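Local coordinates for histidine triad (HIT) protein (Clostridium difficile, PDB 4EGU), which binds zinc and guanosine monophosphate and, as a member of the histidine triad family, probably acts on nucleotide phosphates through a histidine-linked intermediate, at residues 4-9 / 98-103. Residues are numbered along the deposited sequence; the frame is centred on the assembly and turned at random. Where two conformers were deposited one is given.
Sequences MDCIFC and VKHLHY. With ZN (zinc ion), chain D; 5GP (guanosine-5'-monophosphate), chain C.
F8 fills the centre of this contact, its ring edge turned into the face of H102 while CG1 of V98 sits over one of its own faces. CG1 of V98 lies 3.6 Å from the centroid of the F8 ring, almost on the ring normal, a close CH-pi fit that suits a beta-branched apolar residue. Against H102 the arrangement is T-shaped: CE2 of F8 comes within 3.7 Å of ND1 of H102, with the ring planes at 86°. A flat, wholly apolar side chain serves well here, since it supports the imidazole while leaving both its nitrogens to polar partners. In the conformer described, ND1 of H102 donates to the carbonyl O of H100 at 2.7 Å, nearly straight and in the ring plane, which helps to orient the imidazole with NE2 of H102 turned to O3P of guanosine-5'-monophosphate, 2.6 Å away. This is the geometry of the HIT motif, in which H102 is the predicted nucleotide-carrying histidine; the main-chain N of V98 holds a second phosphate oxygen, O2P. At the CB end of F8, zinc joins the two segments. C6 and C9, a CxxC pair, bind it through SG, ND1 of H100 binds the zinc ion at 2.1 Å, and H48 completes a site of two Cys and two His, whose thiolate sulfurs and imidazole nitrogens are favoured zinc ligands. With CG anti to the backbone N (chi1 179°), the H100 imidazole reaches the metal while CB of F8 packs over its face; NE2 is held by the carbonyl of P45. C6 also caps helix 7-12, its SG accepting from N of C9. Toward solvent the packing thins: K99, exposed at the centre of an inverse gamma turn, starts its side chain away from 4-9, a charged type suited to the solvent side, and the exposed I7 merely brushes the guanine, CG2 of I7 lying 3.6 Å from O6 of the nucleotide.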
loop_
_atom_site.group_PDB
_atom_site.type_symbol
_atom_site.label_atom_id
_atom_site.label_comp_id
_atom_site.label_asym_id
_atom_site.label_seq_id
_atom_site.Cartn_x
_atom_site.Cartn_y
_atom_site.Cartn_z
ATOM N N MET A 4 20.088 14.937 6.708
ATOM C CA MET A 4 21.337 14.927 5.959
ATOM C C MET A 4 21.668 13.570 5.326
ATOM O O MET A 4 22.173 13.505 4.198
ATOM C CB MET A 4 22.461 15.319 6.915
ATOM C CG MET A 4 23.839 14.993 6.398
ATOM S SD MET A 4 25.206 15.562 7.426
ATOM C CE MET A 4 24.905 17.310 7.281
ATOM N N ASP A 5 21.397 12.492 6.057
ATOM C CA ASP A 5 21.787 11.156 5.627
ATOM C C ASP A 5 20.687 10.475 4.829
ATOM O O ASP A 5 20.805 9.293 4.524
ATOM C CB ASP A 5 22.215 10.293 6.818
ATOM C CG ASP A 5 21.071 9.879 7.698
ATOM O OD1 ASP A 5 19.961 10.430 7.569
ATOM O OD2 ASP A 5 21.296 8.994 8.555
ATOM N N CYS A 6 19.650 11.222 4.437
ATOM C CA CYS A 6 18.495 10.633 3.769
ATOM C C CYS A 6 18.561 10.822 2.260
ATOM O O CYS A 6 18.438 11.933 1.760
ATOM C CB CYS A 6 17.200 11.234 4.313
ATOM S SG CYS A 6 15.771 10.460 3.540
ATOM N N ILE A 7 18.723 9.728 1.531
ATOM C CA ILE A 7 18.814 9.765 0.091
ATOM C C ILE A 7 17.535 10.387 -0.489
ATOM O O ILE A 7 17.597 11.150 -1.445
ATOM C CB ILE A 7 19.043 8.342 -0.500
ATOM C CG1 ILE A 7 20.385 7.759 -0.052
ATOM C CG2 ILE A 7 18.949 8.363 -2.025
ATOM C CD1 ILE A 7 20.511 6.270 -0.333
ATOM N N PHE A 8 16.367 10.047 0.055
ATOM C CA PHE A 8 15.117 10.528 -0.544
ATOM C C PHE A 8 14.867 12.009 -0.254
ATOM O O PHE A 8 14.260 12.676 -1.090
ATOM C CB PHE A 8 13.925 9.659 -0.172
ATOM C CG PHE A 8 13.926 8.273 -0.796
ATOM C CD1 PHE A 8 14.924 7.830 -1.661
ATOM C CD2 PHE A 8 12.899 7.397 -0.503
ATOM C CE1 PHE A 8 14.890 6.541 -2.207
ATOM C CE2 PHE A 8 12.862 6.122 -1.044
ATOM C CZ PHE A 8 13.859 5.689 -1.901
ATOM N N CYS A 9 15.332 12.545 0.877
ATOM C CA CYS A 9 15.278 13.994 1.058
ATOM C C CYS A 9 16.111 14.687 -0.019
ATOM O O CYS A 9 15.715 15.710 -0.565
ATOM C CB CYS A 9 15.779 14.404 2.440
ATOM S SG CYS A 9 14.584 14.197 3.802
ATOM N N VAL A 98 15.378 2.363 3.070
ATOM C CA VAL A 98 15.427 3.832 3.075
ATOM C C VAL A 98 14.326 4.343 3.976
ATOM O O VAL A 98 13.137 4.130 3.714
ATOM C CB VAL A 98 15.279 4.429 1.684
ATOM C CG1 VAL A 98 15.300 5.944 1.753
ATOM C CG2 VAL A 98 16.391 3.918 0.755
ATOM N N LYS A 99 14.735 5.007 5.050
ATOM C CA LYS A 99 13.828 5.405 6.119
ATOM C C LYS A 99 13.259 6.803 5.844
ATOM O O LYS A 99 13.431 7.751 6.624
ATOM C CB LYS A 99 14.531 5.298 7.483
ATOM C CG LYS A 99 14.874 3.863 7.867
ATOM C CD LYS A 99 15.588 3.816 9.208
ATOM C CE LYS A 99 16.010 2.404 9.589
ATOM N NZ LYS A 99 16.727 2.364 10.900
ATOM N N HIS A 100 12.543 6.884 4.728
ATOM C CA HIS A 100 11.783 8.059 4.310
ATOM C C HIS A 100 10.544 7.486 3.636
ATOM O O HIS A 100 10.692 6.746 2.662
ATOM C CB HIS A 100 12.592 8.915 3.320
ATOM C CG HIS A 100 11.889 10.129 2.806
ATOM N ND1 HIS A 100 12.427 11.400 2.943
ATOM C CD2 HIS A 100 10.761 10.256 2.069
ATOM C CE1 HIS A 100 11.628 12.252 2.333
ATOM N NE2 HIS A 100 10.620 11.585 1.788
ATOM N N LEU A 101 9.347 7.807 4.140
ATOM C CA LEU A 101 8.101 7.243 3.620
ATOM C C LEU A 101 8.112 7.164 2.104
ATOM O O LEU A 101 8.305 8.161 1.396
ATOM C CB LEU A 101 6.887 8.071 4.029
ATOM C CG LEU A 101 5.531 7.429 3.708
ATOM C CD1 LEU A 101 5.231 6.271 4.674
ATOM C CD2 LEU A 101 4.445 8.451 3.718
ATOM N N HIS A 102 7.808 5.993 1.584
ATOM C CA HIS A 102 7.722 5.799 0.145
ATOM C C HIS A 102 6.818 4.638 -0.167
ATOM O O HIS A 102 6.758 3.667 0.582
ATOM C CB HIS A 102 9.150 5.519 -0.454
ATOM C CG HIS A 102 9.842 4.311 0.116
ATOM N ND1 HIS A 102 10.569 4.398 1.272
ATOM C CD2 HIS A 102 9.943 3.020 -0.296
ATOM C CE1 HIS A 102 11.081 3.212 1.569
ATOM N NE2 HIS A 102 10.724 2.360 0.626
ATOM N N TYR A 103 6.163 4.729 -1.309
ATOM C CA TYR A 103 5.379 3.651 -1.855
ATOM C C TYR A 103 6.005 3.201 -3.156
ATOM O O TYR A 103 6.370 4.012 -3.993
ATOM C CB TYR A 103 3.920 4.093 -2.088
ATOM C CG TYR A 103 3.150 4.157 -0.798
ATOM C CD1 TYR A 103 3.374 5.136 0.149
ATOM C CD2 TYR A 103 2.246 3.161 -0.480
ATOM C CE1 TYR A 103 2.678 5.128 1.368
ATOM C CE2 TYR A 103 1.542 3.148 0.728
ATOM C CZ TYR A 103 1.770 4.129 1.639
ATOM O OH TYR A 103 1.125 4.123 2.845
HETATM ZN ZN ZN D . 14.106 11.980 4.040
HETATM P P 5GP C . 12.930 -0.113 0.434
HETATM O O1P 5GP C . 13.510 -1.505 0.323
HETATM O O2P 5GP C . 13.552 0.775 1.476
HETATM O O3P 5GP C . 11.473 -0.177 0.617
HETATM O "O5'" 5GP C . 13.022 0.565 -0.979
HETATM C "C5'" 5GP C . 14.033 1.504 -1.257
HETATM C "C4'" 5GP C . 14.267 1.567 -2.722
HETATM O "O4'" 5GP C . 15.085 2.704 -3.006
HETATM C "C3'" 5GP C . 14.992 0.350 -3.300
HETATM O "O3'" 5GP C . 14.125 -0.358 -4.189
HETATM C "C2'" 5GP C . 16.187 0.963 -4.071
HETATM O "O2'" 5GP C . 16.459 0.381 -5.331
HETATM C "C1'" 5GP C . 15.802 2.445 -4.174
HETATM N N9 5GP C . 16.928 3.366 -4.207
HETATM C C8 5GP C . 17.925 3.391 -3.302
HETATM N N7 5GP C . 18.782 4.390 -3.589
HETATM C C5 5GP C . 18.301 5.014 -4.684
HETATM C C6 5GP C . 18.762 6.093 -5.422
HETATM O O6 5GP C . 19.829 6.726 -5.152
HETATM N N1 5GP C . 17.990 6.441 -6.464
HETATM C C2 5GP C . 16.841 5.800 -6.802
HETATM N N2 5GP C . 16.172 6.252 -7.874
HETATM N N3 5GP C . 16.365 4.744 -6.126
HETATM C C4 5GP C . 17.113 4.369 -5.064
#